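Local structure of muconolactone isomerase-like protein (Thermus thermophilus, 1VDH) at residues A[70-75]-A[103-108]. The protein catalyses the hydrogen peroxide-dependent, stepwise decarboxylation of coproheme to heme b, the last step of coproporphyrin-dependent heme biosynthesis, and forms a homopentamer. Residues are numbered along the deposited sequence; the frame is centred on the assembly and turned at random.
Sequences HKADLL and GRSYSF
A beta hairpin turn of the ferredoxin-like (dimeric alpha+beta barrel) fold meets a strand of the same curled antiparallel sheet here. The turn joins strands 61-67 and 74-80. It touches strand 102-116 through K71, A72 and S105. Strand 10-24 pairs with both 74-80 and 102-116 and so lies between them in the sheet. S105 and Y106 form a classic beta bulge opposite F21 of that strand, and the CB of S105 points toward the turn.

One direct hydrogen bond joins the segments. S105 OG donates to K71 O at 2.8 Å. The hydroxyl lies in the carbonyl plane, on a lone pair, with a C=O...OG angle of 143°. S105 OG sits between its own backbone N and carbonyl carbon (chi1 62°), which, with CB already directed at the turn, brings OG to the K71 carbonyl. Water 1 donates a second bond to K71 O, also 2.8 Å long, and a weak one of 3.4 Å to S105 O. Two donors therefore grip the K71 carbonyl. With an alanine here in place of S105 the hydroxyl is lost, and K71 O would probably keep the water but lose its direct tie to the strand.

The K71 ammonium turns to other partners: NZ forms a salt bridge with D194 of a neighbouring subunit and a hydrogen bond with F232 O. The turn thus also takes part in the pentamer interface. The side chain of K71 is about 9 Å from that of Y145, the predicted active-site residue. Beside the hydroxyl, the buried methyl of A72 also packs on F21, and A72 CB lies 3.5 Å from S105 OG.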
loop_
_atom_site.group_PDB
_atom_site.type_symbol
_atom_site.label_atom_id
_atom_site.label_comp_id
_atom_site.label_asym_id
_atom_site.label_seq_id
_atom_site.Cartn_x
_atom_site.Cartn_y
_atom_site.Cartn_z
ATOM N N HIS A 70 16.231 -3.272 -3.967
ATOM C CA HIS A 70 15.131 -4.153 -4.353
ATOM C C HIS A 70 14.074 -3.522 -5.251
ATOM O O HIS A 70 13.227 -4.233 -5.802
ATOM C CB HIS A 70 14.440 -4.710 -3.107
ATOM C CG HIS A 70 13.512 -3.737 -2.441
ATOM N ND1 HIS A 70 13.949 -2.562 -1.868
ATOM C CD2 HIS A 70 12.167 -3.758 -2.277
ATOM C CE1 HIS A 70 12.914 -1.900 -1.379
ATOM N NE2 HIS A 70 11.822 -2.605 -1.614
ATOM N N LYS A 71 14.119 -2.203 -5.403
ATOM C CA LYS A 71 13.117 -1.508 -6.200
ATOM C C LYS A 71 13.200 -1.760 -7.701
ATOM O O LYS A 71 12.193 -1.683 -8.395
ATOM C CB LYS A 71 13.125 -0.007 -5.896
ATOM C CG LYS A 71 12.877 0.328 -4.418
ATOM C CD LYS A 71 12.520 1.800 -4.227
ATOM C CE LYS A 71 13.581 2.739 -4.790
ATOM N NZ LYS A 71 14.826 2.782 -3.977
ATOM N N ALA A 72 14.397 -2.080 -8.184
ATOM C CA ALA A 72 14.633 -2.363 -9.602
ATOM C C ALA A 72 16.087 -2.776 -9.770
ATOM O O ALA A 72 16.916 -2.430 -8.942
ATOM C CB ALA A 72 14.351 -1.126 -10.451
ATOM N N ASP A 73 16.389 -3.487 -10.854
ATOM C CA ASP A 73 17.755 -3.928 -11.148
ATOM C C ASP A 73 18.273 -3.245 -12.409
ATOM O O ASP A 73 19.451 -2.924 -12.511
ATOM C CB ASP A 73 17.803 -5.445 -11.340
ATOM C CG ASP A 73 17.486 -6.198 -10.073
ATOM O OD1 ASP A 73 16.905 -7.300 -10.160
ATOM O OD2 ASP A 73 17.830 -5.692 -8.986
ATOM N N LEU A 74 17.386 -3.043 -13.378
ATOM C CA LEU A 74 17.757 -2.389 -14.623
ATOM C C LEU A 74 16.753 -1.305 -14.985
ATOM O O LEU A 74 15.543 -1.482 -14.833
ATOM C CB LEU A 74 17.846 -3.410 -15.768
ATOM C CG LEU A 74 18.998 -4.427 -15.781
ATOM C CD1 LEU A 74 18.713 -5.525 -16.811
ATOM C CD2 LEU A 74 20.317 -3.731 -16.097
ATOM N N LEU A 75 17.275 -0.158 -15.399
ATOM C CA LEU A 75 16.445 0.952 -15.838
ATOM C C LEU A 75 16.699 1.139 -17.324
ATOM O O LEU A 75 17.850 1.271 -17.747
ATOM C CB LEU A 75 16.818 2.258 -15.125
ATOM C CG LEU A 75 16.333 3.537 -15.834
ATOM C CD1 LEU A 75 14.802 3.555 -15.929
ATOM C CD2 LEU A 75 16.835 4.782 -15.107
ATOM N N GLY A 103 10.992 -8.738 -14.739
ATOM C CA GLY A 103 9.689 -8.432 -14.185
ATOM C C GLY A 103 9.626 -6.917 -14.098
ATOM O O GLY A 103 10.592 -6.292 -13.654
ATOM N N ARG A 104 8.531 -6.309 -14.549
ATOM C CA ARG A 104 8.410 -4.849 -14.479
ATOM C C ARG A 104 8.141 -4.465 -13.031
ATOM O O ARG A 104 7.206 -4.974 -12.416
ATOM C CB ARG A 104 7.268 -4.335 -15.362
ATOM C CG ARG A 104 7.398 -4.656 -16.840
ATOM C CD ARG A 104 6.455 -3.787 -17.683
ATOM N NE ARG A 104 6.927 -2.404 -17.775
ATOM C CZ ARG A 104 6.503 -1.522 -18.677
ATOM N NH1 ARG A 104 5.583 -1.864 -19.573
ATOM N NH2 ARG A 104 7.035 -0.309 -18.720
ATOM N N SER A 105 8.958 -3.575 -12.481
ATOM C CA SER A 105 8.777 -3.171 -11.090
ATOM C C SER A 105 8.238 -1.754 -10.919
ATOM O O SER A 105 7.557 -1.464 -9.936
ATOM C CB SER A 105 10.082 -3.343 -10.308
ATOM O OG SER A 105 11.106 -2.515 -10.823
ATOM N N TYR A 106 8.565 -0.873 -11.860
ATOM C CA TYR A 106 8.107 0.515 -11.818
ATOM C C TYR A 106 8.301 1.136 -13.198
ATOM O O TYR A 106 9.025 0.596 -14.037
ATOM C CB TYR A 106 8.901 1.310 -10.763
ATOM C CG TYR A 106 8.299 2.659 -10.408
ATOM C CD1 TYR A 106 7.077 2.746 -9.740
ATOM C CD2 TYR A 106 8.949 3.849 -10.745
ATOM C CE1 TYR A 106 6.515 3.987 -9.415
ATOM C CE2 TYR A 106 8.395 5.093 -10.424
ATOM C CZ TYR A 106 7.183 5.151 -9.761
ATOM O OH TYR A 106 6.641 6.374 -9.435
ATOM N N SER A 107 7.635 2.260 -13.436
ATOM C CA SER A 107 7.744 2.961 -14.710
ATOM C C SER A 107 7.209 4.371 -14.549
ATOM O O SER A 107 6.548 4.681 -13.556
ATOM C CB SER A 107 6.953 2.235 -15.811
ATOM O OG SER A 107 5.558 2.436 -15.664
ATOM N N PHE A 108 7.503 5.225 -15.524
ATOM C CA PHE A 108 7.035 6.599 -15.485
ATOM C C PHE A 108 7.002 7.160 -16.896
ATOM O O PHE A 108 7.963 7.017 -17.654
ATOM C CB PHE A 108 7.947 7.463 -14.607
ATOM C CG PHE A 108 7.283 8.713 -14.084
ATOM C CD1 PHE A 108 6.305 8.632 -13.098
ATOM C CD2 PHE A 108 7.639 9.968 -14.573
ATOM C CE1 PHE A 108 5.688 9.783 -12.604
ATOM C CE2 PHE A 108 7.031 11.124 -14.088
ATOM C CZ PHE A 108 6.051 11.033 -13.100
HETATM O O HOH W 1 9.814 -0.607 -7.524
#